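Local coordinates for Crov588 (Cafeteriavirus, PDB 6NYR), which is of unknown function but folds as a circular leucine-rich-repeat protein built from a long run of FNIP repeats, at residues G428-S433 / S450-S455; N467-S472 / V490-L495. One frame throughout, in Å; residues are numbered along the deposited sequence.

Contact 1 of 2, residues G428-S433 / S450-S455; sequences GLVHLS and SLTHLS
Two successive FNIP repeats meet along the parallel strands of the leucine-rich-repeat solenoid, with 431-433 beside 453-455 at 5.0 Å between axes and 2° apart in direction. Just before the strands, S450 reaches across: its OG accepts from G428 N at 2.8 Å and donates to L429 O at 2.9 Å, coming from above the carbonyl plane. A chi1 of 63° lays this hydroxyl between the serine's own N and carbonyl carbon, facing the neighbouring repeat. V430 O takes two amides, T452 N on a lone pair and H453 N, 3.0 Å away, nearly along the C=O axis. L432 N then gives to H453 O and S455 N to L432 O. H431 and H453 project alongside each other from one face; H431 NE2 lies over the centre of the H453 ring, 3.4 Å above its plane, with the rings tilted by 31°. Y475 meets H453 in turn. L432 and L454 project from the other face, and L451 CD1, from the loop, packs on L429 CD2 and, at 3.7 Å, on L432 CB. Backbone amides and the S450 hydroxyl tie the two turns together, and like side chains line up, histidines and serines on one face, buried leucines on the other.

Contact 2 of 2, residues N467-S472 / V490-L495; sequences NVLPNS and VLPDRL
L469 and P492 cross at about a right angle, the leucine extending toward the next repeat and meeting the proline at the CD corner of its ring. With CG anti to its carbonyl carbon (chi1 -63°) and the chain extended beyond, L469 brings CD1 to 3.7 Å from P492 CD. The same methyl lies 3.6 Å from V490 O and 4.0 Å from L491 CD2, so one branch of L469 does most of the touching, against backbone as well as side chains. P492 itself points back at the 467-472 segment: its CG sits 3.3 Å from P470 O. Further along, R494 runs extended past the backbone of N471, its CB, CG and CD each 4.0 Å from N471 O, touching by its aliphatic part. No hydrogen bond joins the two segments; they meet by van der Waals packing. P492 also starts a type I turn that ends at L495 and is closed by a weak bond from L495 N to P492 O. The two loops lead into strands 475-477 and 497-499, respectively, and L469, L491 and L495 converge on L476 of strand 475-477 in the solenoid interior.

How the contacts relate
Contact 1 joins adjacent strands, whereas contact 2 joins the loops that precede the next two strands, so both tie one repeat to the following one at different levels of the solenoid. Their centres lie 12 Å apart. In 428-433/450-455 most of the hold is polar, with buried leucines behind partly exposed histidines and serines; 467-472/490-495 is mainly buried and apolar, but exposed at N471 and R494. The two also touch: S472 OG probably bonds to L451 O, and P470 packs on L451. S472 follows its proline just as S450 follows P448, two residues on, and both serines bond to backbone one turn of the solenoid earlier.

Contact 1 of 2, residues G428-S433 / S450-S455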
ATOM      1  N   GLY A 428      12.758  29.222  -2.993  1.00 60.56           N
ATOM      2  CA  GLY A 428      11.751  28.568  -2.180  1.00 58.43           C
ATOM      3  C   GLY A 428      11.432  27.155  -2.611  1.00 57.12           C
ATOM      4  O   GLY A 428      10.868  26.387  -1.817  1.00 54.20           O
ATOM      5  N   LEU A 429      11.784  26.777  -3.839  1.00 55.86           N
ATOM      6  CA  LEU A 429      11.573  25.412  -4.291  1.00 53.69           C
ATOM      7  C   LEU A 429      12.364  24.444  -3.422  1.00 52.29           C
ATOM      8  O   LEU A 429      13.560  24.636  -3.184  1.00 51.45           O
ATOM      9  CB  LEU A 429      11.989  25.265  -5.752  1.00 54.77           C
ATOM     10  CG  LEU A 429      11.479  23.999  -6.443  1.00 50.49           C
ATOM     11  CD1 LEU A 429       9.976  24.144  -6.698  1.00 51.91           C
ATOM     12  CD2 LEU A 429      12.219  23.719  -7.732  1.00 49.78           C
ATOM     13  N   VAL A 430      11.689  23.405  -2.944  1.00 53.89           N
ATOM     14  CA  VAL A 430      12.284  22.412  -2.067  1.00 51.10           C
ATOM     15  C   VAL A 430      12.521  21.093  -2.794  1.00 52.43           C
ATOM     16  O   VAL A 430      13.565  20.460  -2.610  1.00 48.61           O
ATOM     17  CB  VAL A 430      11.398  22.200  -0.819  1.00 53.14           C
ATOM     18  CG1 VAL A 430      11.979  21.121   0.082  1.00 56.08           C
ATOM     19  CG2 VAL A 430      11.236  23.508  -0.056  1.00 53.87           C
ATOM     20  N   HIS A 431      11.570  20.665  -3.623  1.00 49.15           N
ATOM     21  CA  HIS A 431      11.653  19.396  -4.331  1.00 50.67           C
ATOM     22  C   HIS A 431      11.607  19.643  -5.832  1.00 47.91           C
ATOM     23  O   HIS A 431      10.666  20.271  -6.334  1.00 44.96           O
ATOM     24  CB  HIS A 431      10.511  18.453  -3.928  1.00 55.12           C
ATOM     25  CG  HIS A 431      10.708  17.794  -2.601  1.00 59.14           C
ATOM     26  ND1 HIS A 431      10.416  18.420  -1.408  1.00 60.11           N
ATOM     27  CD2 HIS A 431      11.165  16.561  -2.278  1.00 57.95           C
ATOM     28  CE1 HIS A 431      10.687  17.602  -0.408  1.00 59.56           C
ATOM     29  NE2 HIS A 431      11.147  16.470  -0.908  1.00 57.72           N
ATOM     30  N   LEU A 432      12.613  19.144  -6.541  1.00 45.13           N
ATOM     31  CA  LEU A 432      12.674  19.252  -7.992  1.00 48.22           C
ATOM     32  C   LEU A 432      12.960  17.875  -8.570  1.00 44.76           C
ATOM     33  O   LEU A 432      13.928  17.218  -8.175  1.00 45.35           O
ATOM     34  CB  LEU A 432      13.748  20.248  -8.431  1.00 49.99           C
ATOM     35  CG  LEU A 432      13.920  20.378  -9.946  1.00 49.77           C
ATOM     36  CD1 LEU A 432      12.574  20.666 -10.603  1.00 51.65           C
ATOM     37  CD2 LEU A 432      14.929  21.455 -10.292  1.00 49.50           C
ATOM     38  N   SER A 433      12.126  17.448  -9.511  1.00 44.44           N
ATOM     39  CA  SER A 433      12.201  16.104 -10.069  1.00 44.86           C
ATOM     40  C   SER A 433      12.102  16.198 -11.582  1.00 41.72           C
ATOM     41  O   SER A 433      11.119  16.733 -12.110  1.00 40.25           O
ATOM     42  CB  SER A 433      11.089  15.220  -9.500  1.00 48.51           C
ATOM     43  OG  SER A 433      11.232  13.878  -9.927  1.00 53.87           O
ATOM     44  N   SER A 450      17.456  27.166  -1.929  1.00 59.10           N
ATOM     45  CA  SER A 450      16.496  26.589  -0.994  1.00 55.89           C
ATOM     46  C   SER A 450      16.272  25.102  -1.242  1.00 53.56           C
ATOM     47  O   SER A 450      15.846  24.388  -0.328  1.00 54.86           O
ATOM     48  CB  SER A 450      15.161  27.332  -1.089  1.00 56.74           C
ATOM     49  OG  SER A 450      14.591  27.196  -2.379  1.00 54.94           O
ATOM     50  N   LEU A 451      16.545  24.629  -2.453  1.00 50.26           N
ATOM     51  CA  LEU A 451      16.250  23.253  -2.828  1.00 50.59           C
ATOM     52  C   LEU A 451      16.990  22.260  -1.941  1.00 51.55           C
ATOM     53  O   LEU A 451      18.178  22.417  -1.652  1.00 52.15           O
ATOM     54  CB  LEU A 451      16.644  23.026  -4.289  1.00 52.67           C
ATOM     55  CG  LEU A 451      16.027  21.859  -5.048  1.00 49.62           C
ATOM     56  CD1 LEU A 451      14.591  22.164  -5.418  1.00 50.22           C
ATOM     57  CD2 LEU A 451      16.859  21.541  -6.285  1.00 50.96           C
ATOM     58  N   THR A 452      16.268  21.228  -1.503  1.00 48.98           N
ATOM     59  CA  THR A 452      16.852  20.141  -0.730  1.00 48.99           C
ATOM     60  C   THR A 452      16.852  18.802  -1.453  1.00 49.37           C
ATOM     61  O   THR A 452      17.762  18.000  -1.232  1.00 49.97           O
ATOM     62  CB  THR A 452      16.108  19.978   0.605  1.00 53.53           C
ATOM     63  OG1 THR A 452      14.725  19.713   0.349  1.00 59.51           O
ATOM     64  CG2 THR A 452      16.240  21.238   1.450  1.00 53.47           C
ATOM     65  N   HIS A 453      15.867  18.534  -2.307  1.00 47.38           N
ATOM     66  CA  HIS A 453      15.773  17.259  -3.004  1.00 48.54           C
ATOM     67  C   HIS A 453      15.854  17.477  -4.506  1.00 42.78           C
ATOM     68  O   HIS A 453      15.074  18.252  -5.069  1.00 43.39           O
ATOM     69  CB  HIS A 453      14.475  16.528  -2.672  1.00 52.40           C
ATOM     70  CG  HIS A 453      14.429  15.972  -1.287  1.00 58.02           C
ATOM     71  ND1 HIS A 453      14.250  14.640  -1.005  1.00 58.35           N
ATOM     72  CD2 HIS A 453      14.606  16.578  -0.101  1.00 59.34           C
ATOM     73  CE1 HIS A 453      14.246  14.466   0.308  1.00 58.28           C
ATOM     74  NE2 HIS A 453      14.417  15.639   0.878  1.00 59.40           N
ATOM     75  N   LEU A 454      16.785  16.777  -5.149  1.00 42.09           N
ATOM     76  CA  LEU A 454      16.956  16.840  -6.596  1.00 41.63           C
ATOM     77  C   LEU A 454      17.147  15.430  -7.126  1.00 42.39           C
ATOM     78  O   LEU A 454      17.997  14.686  -6.628  1.00 42.68           O
ATOM     79  CB  LEU A 454      18.151  17.720  -6.973  1.00 41.10           C
ATOM     80  CG  LEU A 454      18.534  17.787  -8.449  1.00 39.60           C
ATOM     81  CD1 LEU A 454      17.413  18.348  -9.300  1.00 39.94           C
ATOM     82  CD2 LEU A 454      19.805  18.619  -8.616  1.00 40.13           C
ATOM     83  N   SER A 455      16.363  15.066  -8.137  1.00 45.23           N
ATOM     84  CA  SER A 455      16.468  13.756  -8.761  1.00 46.07           C
ATOM     85  C   SER A 455      16.344  13.915 -10.267  1.00 44.47           C
ATOM     86  O   SER A 455      15.531  14.709 -10.750  1.00 43.07           O
ATOM     87  CB  SER A 455      15.392  12.798  -8.241  1.00 46.82           C
ATOM     88  OG  SER A 455      14.135  13.092  -8.817  1.00 51.32           O
TER

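Contact 2 of 2, residues N467-S472 / V490-L495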
ATOM      1  N   ASN A 467      29.615  25.169  -7.727  1.00 67.12           N
ATOM      2  CA  ASN A 467      28.557  26.070  -7.262  1.00 70.67           C
ATOM      3  C   ASN A 467      27.310  25.989  -8.137  1.00 71.83           C
ATOM      4  O   ASN A 467      26.554  26.957  -8.259  1.00 77.20           O
ATOM      5  CB  ASN A 467      29.052  27.518  -7.177  1.00 79.31           C
ATOM      6  CG  ASN A 467      28.158  28.393  -6.309  1.00 86.03           C
ATOM      7  OD1 ASN A 467      27.702  27.969  -5.244  1.00 88.57           O
ATOM      8  ND2 ASN A 467      27.899  29.617  -6.765  1.00 87.30           N
ATOM      9  N   VAL A 468      27.084  24.833  -8.752  1.00 64.56           N
ATOM     10  CA  VAL A 468      25.839  24.589  -9.468  1.00 60.24           C
ATOM     11  C   VAL A 468      24.765  24.063  -8.529  1.00 56.35           C
ATOM     12  O   VAL A 468      23.619  24.521  -8.548  1.00 53.49           O
ATOM     13  CB  VAL A 468      26.082  23.608 -10.636  1.00 60.62           C
ATOM     14  CG1 VAL A 468      24.750  23.154 -11.236  1.00 56.48           C
ATOM     15  CG2 VAL A 468      26.965  24.245 -11.695  1.00 61.39           C
ATOM     16  N   LEU A 469      25.117  23.098  -7.694  1.00 54.45           N
ATOM     17  CA  LEU A 469      24.151  22.479  -6.799  1.00 52.93           C
ATOM     18  C   LEU A 469      23.839  23.412  -5.634  1.00 53.26           C
ATOM     19  O   LEU A 469      24.735  24.086  -5.116  1.00 53.91           O
ATOM     20  CB  LEU A 469      24.685  21.154  -6.277  1.00 53.76           C
ATOM     21  CG  LEU A 469      24.922  20.074  -7.336  1.00 56.54           C
ATOM     22  CD1 LEU A 469      25.391  18.779  -6.673  1.00 54.42           C
ATOM     23  CD2 LEU A 469      23.683  19.832  -8.183  1.00 55.31           C
ATOM     24  N   PRO A 470      22.574  23.490  -5.227  1.00 51.99           N
ATOM     25  CA  PRO A 470      22.199  24.439  -4.172  1.00 54.39           C
ATOM     26  C   PRO A 470      22.816  24.076  -2.828  1.00 57.62           C
ATOM     27  O   PRO A 470      23.175  22.928  -2.553  1.00 56.43           O
ATOM     28  CB  PRO A 470      20.667  24.346  -4.121  1.00 55.59           C
ATOM     29  CG  PRO A 470      20.317  23.070  -4.819  1.00 55.61           C
ATOM     30  CD  PRO A 470      21.406  22.806  -5.816  1.00 52.41           C
ATOM     31  N   ASN A 471      22.930  25.102  -1.977  1.00 60.23           N
ATOM     32  CA  ASN A 471      23.603  24.947  -0.694  1.00 59.16           C
ATOM     33  C   ASN A 471      22.850  24.022   0.249  1.00 55.54           C
ATOM     34  O   ASN A 471      23.481  23.312   1.039  1.00 53.98           O
ATOM     35  CB  ASN A 471      23.787  26.319  -0.039  1.00 66.29           C
ATOM     36  CG  ASN A 471      24.490  27.312  -0.949  1.00 72.40           C
ATOM     37  OD1 ASN A 471      24.042  28.449  -1.113  1.00 74.24           O
ATOM     38  ND2 ASN A 471      25.598  26.887  -1.543  1.00 74.12           N
ATOM     39  N   SER A 472      21.523  24.010   0.185  1.00 54.53           N
ATOM     40  CA  SER A 472      20.712  23.256   1.128  1.00 53.92           C
ATOM     41  C   SER A 472      20.461  21.819   0.699  1.00 51.59           C
ATOM     42  O   SER A 472      19.742  21.101   1.400  1.00 53.72           O
ATOM     43  CB  SER A 472      19.375  23.975   1.343  1.00 57.28           C
ATOM     44  OG  SER A 472      18.945  24.596   0.142  1.00 59.66           O
ATOM     45  N   VAL A 490      31.903  20.294  -5.993  1.00 57.87           N
ATOM     46  CA  VAL A 490      30.647  20.176  -6.723  1.00 56.37           C
ATOM     47  C   VAL A 490      29.501  19.789  -5.795  1.00 53.30           C
ATOM     48  O   VAL A 490      28.454  20.434  -5.786  1.00 54.97           O
ATOM     49  CB  VAL A 490      30.777  19.171  -7.891  1.00 56.28           C
ATOM     50  CG1 VAL A 490      29.430  18.957  -8.561  1.00 55.03           C
ATOM     51  CG2 VAL A 490      31.810  19.659  -8.898  1.00 56.49           C
ATOM     52  N   LEU A 491      29.698  18.757  -4.983  1.00 51.55           N
ATOM     53  CA  LEU A 491      28.667  18.320  -4.045  1.00 52.07           C
ATOM     54  C   LEU A 491      28.634  19.254  -2.842  1.00 55.05           C
ATOM     55  O   LEU A 491      29.671  19.480  -2.209  1.00 55.22           O
ATOM     56  CB  LEU A 491      28.935  16.882  -3.607  1.00 49.90           C
ATOM     57  CG  LEU A 491      28.967  15.869  -4.755  1.00 48.26           C
ATOM     58  CD1 LEU A 491      29.471  14.506  -4.286  1.00 47.75           C
ATOM     59  CD2 LEU A 491      27.605  15.736  -5.428  1.00 46.29           C
ATOM     60  N   PRO A 492      27.476  19.817  -2.499  1.00 56.48           N
ATOM     61  CA  PRO A 492      27.423  20.807  -1.415  1.00 56.45           C
ATOM     62  C   PRO A 492      27.603  20.167  -0.044  1.00 54.74           C
ATOM     63  O   PRO A 492      27.603  18.945   0.122  1.00 51.22           O
ATOM     64  CB  PRO A 492      26.035  21.441  -1.565  1.00 58.95           C
ATOM     65  CG  PRO A 492      25.212  20.395  -2.252  1.00 57.28           C
ATOM     66  CD  PRO A 492      26.156  19.614  -3.139  1.00 55.31           C
ATOM     67  N   ASP A 493      27.751  21.042   0.956  1.00 54.39           N
ATOM     68  CA  ASP A 493      28.216  20.650   2.279  1.00 54.77           C
ATOM     69  C   ASP A 493      27.137  20.051   3.171  1.00 53.18           C
ATOM     70  O   ASP A 493      27.468  19.567   4.259  1.00 53.48           O
ATOM     71  CB  ASP A 493      28.826  21.861   3.000  1.00 60.23           C
ATOM     72  CG  ASP A 493      30.053  22.394   2.306  1.00 64.65           C
ATOM     73  OD1 ASP A 493      30.779  21.585   1.691  1.00 66.24           O
ATOM     74  OD2 ASP A 493      30.298  23.617   2.381  1.00 66.05           O
ATOM     75  N   ARG A 494      25.867  20.091   2.773  1.00 51.85           N
ATOM     76  CA  ARG A 494      24.812  19.478   3.572  1.00 51.34           C
ATOM     77  C   ARG A 494      24.267  18.199   2.948  1.00 48.26           C
ATOM     78  O   ARG A 494      23.286  17.643   3.454  1.00 47.40           O
ATOM     79  CB  ARG A 494      23.667  20.466   3.809  1.00 56.07           C
ATOM     80  CG  ARG A 494      24.042  21.646   4.685  1.00 56.61           C
ATOM     81  CD  ARG A 494      22.849  22.563   4.928  1.00 58.13           C
ATOM     82  NE  ARG A 494      23.148  23.587   5.923  1.00 61.56           N
ATOM     83  CZ  ARG A 494      22.697  23.577   7.175  1.00 62.62           C
ATOM     84  NH1 ARG A 494      21.919  22.592   7.603  1.00 58.66           N
ATOM     85  NH2 ARG A 494      23.028  24.559   7.999  1.00 69.92           N
ATOM     86  N   LEU A 495      24.885  17.713   1.875  1.00 47.17           N
ATOM     87  CA  LEU A 495      24.417  16.503   1.207  1.00 45.77           C
ATOM     88  C   LEU A 495      24.602  15.292   2.108  1.00 45.95           C
ATOM     89  O   LEU A 495      25.722  14.986   2.528  1.00 45.93           O
ATOM     90  CB  LEU A 495      25.174  16.309  -0.103  1.00 47.67           C
ATOM     91  CG  LEU A 495      24.772  15.150  -1.013  1.00 46.69           C
ATOM     92  CD1 LEU A 495      23.305  15.202  -1.361  1.00 46.98           C
ATOM     93  CD2 LEU A 495      25.631  15.181  -2.279  1.00 50.18           C
TER